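Local coordinates for succinate-semialdehyde dehydrogenase (PDB 4YWV), which probably oxidises succinic semialdehyde to succinate using a nicotinamide adenine dinucleotide cofactor, as expected of its name and its aldehyde dehydrogenase family, at residues Tyr3-Pro8 with Thr71-Lys76; Pro151-His156 with Thr182-Ser187. One frame throughout, in Å; residues are numbered along the deposited sequence.

Contact 1 comes first along the chain and is complete before contact 2 begins. Their centres lie about 19 Å apart. Contact 1 lays an N-terminal hairpin strand, 4-7, on the end of helix 63-74; contact 2 pairs strands 152-155 and 181-183 at one margin of the six-stranded, Rossmann-type sheet. Helix 161-174 touches both, bridging the two strands of contact 2 and packing on Thr5 and Asp73 of contact 1. They meet directly where Tyr3 OH lies 2.5 Å from Ile186 O, a probable hydrogen bond. Tyr3 at the head of the N-terminal strand and Ile186 in the loop after strand 181-183 both lie beside one bound 4-oxobutanoic acid.

Contact 1: Tyr3-Pro8 with Thr71-Lys76; sequences YQTIYP and TKDMGK. With SSN (4-oxobutanoic acid), chain D.
Thr5 OG1 gives its proton to Asp73 OD1 over 2.6 Å, meeting the oxygen nearly along its C-O axis. With OG1 beside the Thr5 backbone N (chi1 -73°), this small branched residue does two things at once: the hydroxyl bonds the carboxylate while the CG2 methyl packs beside it and Lys72 O. The other oxygen, Asp73 OD2, is hydrogen-bonded to Ser163 OG; having both oxygens engaged should fix the rotation of this buried carboxylate. A water gives a second link between the segments: it accepts from Ile6 N at 2.6 Å and lies 2.8 Å from Asp73 O, to which it can donate.

Further along, Tyr7 and Lys72 join through an aliphatic-aromatic contact. Lys72 CD sits over the middle of the Tyr7 ring, 3.5 Å from its centroid, in a CH-pi contact. Bends at chi2 and chi4 fold the lysine across this face, which suits a residue with a long methylene chain and a charged end; its NZ is too distant from the ring for more than a weak cation-pi attraction. Tyr7 CA also approaches Lys72 O, at 3.4 Å.

Pro8 closes the contact. Its CG lies 3.4 Å from Gly75 N, against the turn that leaves the helix. Gly75 takes a positive phi (67°), and because it lacks a CB the proline ring can rest close to its backbone. Thr71 OG1 ties this turn back to the helix by donating to Lys76 O at 2.7 Å.

Strand 4-7 thus lies across the C-terminal part of helix 63-74. Strand 12-16 pairs with it as its antiparallel hairpin partner, helix 161-174 packs on Thr5 and Asp73, and helix 78-103 covers Thr71 and Lys76.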
loop_
_atom_site.group_PDB
_atom_site.type_symbol
_atom_site.label_atom_id
_atom_site.label_comp_id
_atom_site.label_asym_id
_atom_site.label_seq_id
_atom_site.Cartn_x
_atom_site.Cartn_y
_atom_site.Cartn_z
ATOM N N TYR A 3 19.964 3.526 -23.320
ATOM C CA TYR A 3 19.042 2.473 -23.720
ATOM C C TYR A 3 19.579 1.884 -25.003
ATOM O O TYR A 3 19.773 2.598 -25.986
ATOM C CB TYR A 3 17.648 3.049 -23.928
ATOM C CG TYR A 3 17.033 3.466 -22.626
ATOM C CD1 TYR A 3 17.412 4.652 -22.005
ATOM C CD2 TYR A 3 16.121 2.642 -21.978
ATOM C CE1 TYR A 3 16.905 5.005 -20.768
ATOM C CE2 TYR A 3 15.600 2.983 -20.736
ATOM C CZ TYR A 3 15.998 4.166 -20.135
ATOM O OH TYR A 3 15.498 4.496 -18.898
ATOM N N GLN A 4 19.799 0.575 -25.010
ATOM C CA GLN A 4 20.401 -0.039 -26.172
ATOM C C GLN A 4 20.121 -1.531 -26.302
ATOM O O GLN A 4 20.238 -2.278 -25.330
ATOM C CB GLN A 4 21.904 0.214 -26.064
ATOM C CG GLN A 4 22.726 -0.029 -27.292
ATOM C CD GLN A 4 24.089 0.654 -27.191
ATOM O OE1 GLN A 4 24.874 0.371 -26.280
ATOM N NE2 GLN A 4 24.370 1.565 -28.122
ATOM N N THR A 5 19.747 -1.960 -27.504
ATOM C CA THR A 5 19.500 -3.379 -27.766
ATOM C C THR A 5 20.803 -4.056 -28.189
ATOM O O THR A 5 21.357 -3.760 -29.251
ATOM C CB THR A 5 18.480 -3.602 -28.910
ATOM O OG1 THR A 5 17.162 -3.273 -28.459
ATOM C CG2 THR A 5 18.502 -5.060 -29.361
ATOM N N ILE A 6 21.284 -4.963 -27.350
ATOM C CA ILE A 6 22.501 -5.704 -27.626
ATOM C C ILE A 6 22.171 -7.186 -27.518
ATOM O O ILE A 6 22.089 -7.725 -26.415
ATOM C CB ILE A 6 23.602 -5.382 -26.606
ATOM C CG1 ILE A 6 23.818 -3.871 -26.529
ATOM C CG2 ILE A 6 24.885 -6.076 -27.009
ATOM C CD1 ILE A 6 24.930 -3.459 -25.569
ATOM N N TYR A 7 21.985 -7.839 -28.664
ATOM C CA TYR A 7 21.651 -9.260 -28.705
ATOM C C TYR A 7 22.615 -10.064 -27.823
ATOM O O TYR A 7 23.814 -10.120 -28.084
ATOM C CB TYR A 7 21.695 -9.745 -30.154
ATOM C CG TYR A 7 21.061 -11.098 -30.396
ATOM C CD1 TYR A 7 20.157 -11.653 -29.481
ATOM C CD2 TYR A 7 21.338 -11.811 -31.563
ATOM C CE1 TYR A 7 19.547 -12.889 -29.727
ATOM C CE2 TYR A 7 20.736 -13.040 -31.820
ATOM C CZ TYR A 7 19.844 -13.577 -30.902
ATOM O OH TYR A 7 19.270 -14.800 -31.171
ATOM N N PRO A 8 22.095 -10.697 -26.757
ATOM C CA PRO A 8 22.928 -11.484 -25.842
ATOM C C PRO A 8 23.639 -12.671 -26.486
ATOM O O PRO A 8 24.677 -13.124 -25.993
ATOM C CB PRO A 8 21.938 -11.921 -24.760
ATOM C CG PRO A 8 20.890 -10.856 -24.795
ATOM C CD PRO A 8 20.706 -10.638 -26.274
ATOM N N THR A 71 13.487 -11.765 -27.546
ATOM C CA THR A 71 14.648 -12.636 -27.720
ATOM C C THR A 71 15.874 -11.819 -28.085
ATOM O O THR A 71 16.943 -12.013 -27.516
ATOM C CB THR A 71 14.395 -13.696 -28.825
ATOM O OG1 THR A 71 13.552 -14.731 -28.305
ATOM C CG2 THR A 71 15.706 -14.321 -29.309
ATOM N N LYS A 72 15.720 -10.902 -29.031
ATOM C CA LYS A 72 16.844 -10.070 -29.444
ATOM C C LYS A 72 17.222 -9.021 -28.391
ATOM O O LYS A 72 18.374 -8.604 -28.309
ATOM C CB LYS A 72 16.532 -9.399 -30.781
ATOM C CG LYS A 72 16.339 -10.394 -31.921
ATOM C CD LYS A 72 17.620 -11.163 -32.223
ATOM C CE LYS A 72 17.413 -12.171 -33.354
ATOM N NZ LYS A 72 16.982 -11.526 -34.638
ATOM N N ASP A 73 16.251 -8.605 -27.584
ATOM C CA ASP A 73 16.508 -7.626 -26.538
ATOM C C ASP A 73 17.264 -8.259 -25.374
ATOM O O ASP A 73 18.369 -7.828 -25.039
ATOM C CB ASP A 73 15.194 -7.022 -26.027
ATOM C CG ASP A 73 14.927 -5.624 -26.584
ATOM O OD1 ASP A 73 15.743 -5.122 -27.393
ATOM O OD2 ASP A 73 13.898 -5.021 -26.209
ATOM N N MET A 74 16.690 -9.291 -24.764
ATOM C CA MET A 74 17.361 -9.917 -23.631
ATOM C C MET A 74 17.689 -11.410 -23.741
ATOM O O MET A 74 17.930 -12.071 -22.737
ATOM C CB MET A 74 16.588 -9.608 -22.336
ATOM C CG MET A 74 15.080 -9.828 -22.396
ATOM S SD MET A 74 14.632 -11.550 -22.553
ATOM C CE MET A 74 14.937 -12.156 -20.872
ATOM N N GLY A 75 17.707 -11.916 -24.975
ATOM C CA GLY A 75 18.076 -13.300 -25.262
ATOM C C GLY A 75 17.276 -14.523 -24.841
ATOM O O GLY A 75 17.778 -15.641 -24.961
ATOM N N LYS A 76 16.046 -14.353 -24.368
ATOM C CA LYS A 76 15.259 -15.509 -23.942
ATOM C C LYS A 76 14.926 -16.388 -25.151
ATOM O O LYS A 76 14.877 -15.910 -26.288
ATOM C CB LYS A 76 13.979 -15.044 -23.210
ATOM C CG LYS A 76 12.739 -14.905 -24.072
ATOM C CD LYS A 76 11.694 -13.943 -23.489
ATOM C CE LYS A 76 11.138 -14.369 -22.128
ATOM N NZ LYS A 76 11.982 -14.000 -20.959
HETATM C C1 SSN D . 18.152 -0.049 -15.880
HETATM O O1 SSN D . 17.210 -0.637 -15.285
HETATM C C2 SSN D . 17.906 1.098 -16.831
HETATM O O2 SSN D . 19.334 -0.403 -15.704
HETATM C C3 SSN D . 18.784 2.283 -16.450
HETATM C C4 SSN D . 18.700 3.383 -17.504
HETATM O O4 SSN D . 19.109 4.515 -17.291
HETATM O O HOH W 1 20.052 -5.638 -25.177
#

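Contact 2: Pro151-His156 with Thr182-Ser187. With SSN (4-oxobutanoic acid), chain D.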
loop_
_atom_site.group_PDB
_atom_site.type_symbol
_atom_site.label_atom_id
_atom_site.label_comp_id
_atom_site.label_asym_id
_atom_site.label_seq_id
_atom_site.Cartn_x
_atom_site.Cartn_y
_atom_site.Cartn_z
ATOM N N PRO A 151 -3.843 6.678 -16.389
ATOM C CA PRO A 151 -2.888 6.652 -17.501
ATOM C C PRO A 151 -1.561 6.155 -16.935
ATOM O O PRO A 151 -1.325 6.254 -15.729
ATOM C CB PRO A 151 -2.823 8.114 -17.941
ATOM C CG PRO A 151 -4.169 8.636 -17.597
ATOM C CD PRO A 151 -4.427 8.020 -16.233
ATOM N N MET A 152 -0.690 5.630 -17.786
ATOM C CA MET A 152 0.578 5.118 -17.290
ATOM C C MET A 152 1.841 5.615 -18.003
ATOM O O MET A 152 1.828 5.896 -19.199
ATOM C CB MET A 152 0.530 3.588 -17.327
ATOM C CG MET A 152 1.681 2.898 -16.625
ATOM S SD MET A 152 1.468 1.116 -16.649
ATOM C CE MET A 152 0.481 0.903 -15.146
ATOM N N VAL A 153 2.921 5.756 -17.240
ATOM C CA VAL A 153 4.221 6.148 -17.789
ATOM C C VAL A 153 5.165 5.022 -17.378
ATOM O O VAL A 153 5.196 4.603 -16.213
ATOM C CB VAL A 153 4.735 7.527 -17.267
ATOM C CG1 VAL A 153 3.903 8.632 -17.883
ATOM C CG2 VAL A 153 4.699 7.591 -15.743
ATOM N N LEU A 154 5.916 4.524 -18.354
ATOM C CA LEU A 154 6.800 3.396 -18.145
ATOM C C LEU A 154 8.277 3.674 -18.259
ATOM O O LEU A 154 8.736 4.313 -19.208
ATOM C CB LEU A 154 6.436 2.284 -19.138
ATOM C CG LEU A 154 7.443 1.149 -19.359
ATOM C CD1 LEU A 154 7.551 0.294 -18.101
ATOM C CD2 LEU A 154 6.997 0.306 -20.548
ATOM N N LYS A 155 9.012 3.164 -17.276
ATOM C CA LYS A 155 10.460 3.269 -17.238
ATOM C C LYS A 155 10.879 1.811 -17.262
ATOM O O LYS A 155 10.809 1.124 -16.250
ATOM C CB LYS A 155 10.918 3.929 -15.945
ATOM C CG LYS A 155 12.360 4.393 -15.962
ATOM C CD LYS A 155 13.318 3.228 -15.986
ATOM C CE LYS A 155 14.751 3.697 -16.038
ATOM N NZ LYS A 155 15.621 2.593 -16.505
ATOM N N HIS A 156 11.280 1.336 -18.435
ATOM C CA HIS A 156 11.687 -0.047 -18.606
ATOM C C HIS A 156 13.197 -0.194 -18.470
ATOM O O HIS A 156 13.933 0.796 -18.444
ATOM C CB HIS A 156 11.256 -0.555 -19.982
ATOM C CG HIS A 156 10.793 -1.975 -19.974
ATOM N ND1 HIS A 156 11.309 -2.920 -19.112
ATOM C CD2 HIS A 156 9.847 -2.611 -20.704
ATOM C CE1 HIS A 156 10.697 -4.076 -19.309
ATOM N NE2 HIS A 156 9.806 -3.915 -20.269
ATOM N N THR A 182 2.971 5.558 -22.036
ATOM C CA THR A 182 4.080 6.146 -22.763
ATOM C C THR A 182 5.369 5.578 -22.203
ATOM O O THR A 182 5.558 5.520 -20.990
ATOM C CB THR A 182 4.114 7.684 -22.618
ATOM O OG1 THR A 182 2.824 8.224 -22.927
ATOM C CG2 THR A 182 5.148 8.286 -23.572
ATOM N N ASN A 183 6.244 5.137 -23.091
ATOM C CA ASN A 183 7.523 4.601 -22.679
ATOM C C ASN A 183 8.446 5.783 -22.416
ATOM O O ASN A 183 8.427 6.761 -23.159
ATOM C CB ASN A 183 8.102 3.713 -23.781
ATOM C CG ASN A 183 9.511 3.269 -23.475
ATOM O OD1 ASN A 183 9.779 2.729 -22.401
ATOM N ND2 ASN A 183 10.425 3.493 -24.412
ATOM N N LEU A 184 9.244 5.706 -21.358
ATOM C CA LEU A 184 10.162 6.796 -21.029
ATOM C C LEU A 184 11.622 6.351 -20.993
ATOM O O LEU A 184 12.046 5.643 -20.075
ATOM C CB LEU A 184 9.811 7.405 -19.669
ATOM C CG LEU A 184 8.349 7.744 -19.401
ATOM C CD1 LEU A 184 8.191 8.160 -17.958
ATOM C CD2 LEU A 184 7.884 8.838 -20.335
ATOM N N PHE A 185 12.393 6.759 -21.991
ATOM C CA PHE A 185 13.804 6.424 -22.014
ATOM C C PHE A 185 14.487 7.527 -21.212
ATOM O O PHE A 185 15.170 8.390 -21.764
ATOM C CB PHE A 185 14.328 6.407 -23.450
ATOM C CG PHE A 185 13.855 5.231 -24.258
ATOM C CD1 PHE A 185 13.803 3.964 -23.695
ATOM C CD2 PHE A 185 13.523 5.380 -25.598
ATOM C CE1 PHE A 185 13.434 2.859 -24.456
ATOM C CE2 PHE A 185 13.153 4.279 -26.373
ATOM C CZ PHE A 185 13.111 3.016 -25.800
ATOM N N ILE A 186 14.293 7.493 -19.902
ATOM C CA ILE A 186 14.853 8.508 -19.030
ATOM C C ILE A 186 15.913 7.968 -18.075
ATOM O O ILE A 186 16.121 6.760 -17.958
ATOM C CB ILE A 186 13.723 9.177 -18.224
ATOM C CG1 ILE A 186 12.930 8.109 -17.461
ATOM C CG2 ILE A 186 12.790 9.933 -19.171
ATOM C CD1 ILE A 186 11.688 8.635 -16.746
ATOM N N SER A 187 16.593 8.881 -17.403
ATOM C CA SER A 187 17.625 8.516 -16.445
ATOM C C SER A 187 16.951 8.310 -15.092
ATOM O O SER A 187 15.765 8.613 -14.932
ATOM C CB SER A 187 18.647 9.644 -16.346
ATOM O OG SER A 187 18.010 10.845 -15.943
HETATM C C1 SSN D . 18.152 -0.049 -15.880
HETATM O O1 SSN D . 17.210 -0.637 -15.285
HETATM C C2 SSN D . 17.906 1.098 -16.831
HETATM O O2 SSN D . 19.334 -0.403 -15.704
HETATM C C3 SSN D . 18.784 2.283 -16.450
HETATM C C4 SSN D . 18.700 3.383 -17.504
HETATM O O4 SSN D . 19.109 4.515 -17.291
HETATM O O HOH W 2 1.302 8.068 -20.575
HETATM O O HOH W 3 11.719 2.482 -20.803
#
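Strands 152-155 and 182-183 run parallel, Val153 facing Thr182 and Leu154 facing Asn183, with hydrogen bonds from Thr182 N to Met152 O, Leu154 N to Thr182 O and Leu184 N to Leu154 O. The Leu154 N-H is nearly straight to Thr182 O, at 171°, with N and O 2.8 Å apart.

Val153 brings its CB within 3.6 Å of Leu184 CD1, an apolar contact between two branched side chains that suit a buried strand. Leu184 also lays its CB against Leu154 O, beside the bond made by its own N-H. Farther along, the methylenes of Lys155 pack obliquely on Ile186, CG to CG1 at 4.0 Å, while carrying the amine onward toward the bound 4-oxobutanoic acid and Tyr3 OH, where the modelled place of NZ is doubtful.

Asn183 swings its amide back toward the neighbouring strand, with CG anti to its backbone N (chi1 173°), bringing OD1 beside the Leu154 side chain. Its short amide suits the place by accepting from a buried water, OD1 to water 2.5 Å. This water accepts from His156 N and also donates to Leu184 O, continuing the link beyond the last direct strand bond. A second water donates to Met152 O and accepts from Thr182 OG1, whose other partner is Arg31 NH2.

The two strands and helix 161-174 between them form a beta-alpha-beta unit; the helix packs on Asn183 and His156. Helix 134-148 covers Met152 and Leu154, and helix 22-41 covers Val153 and Thr182 on the opposite face from Leu154. Strand 181-183 is outermost in this chain's Rossmann-type sheet, while 152-155 is flanked by strand 124-128 on its far side.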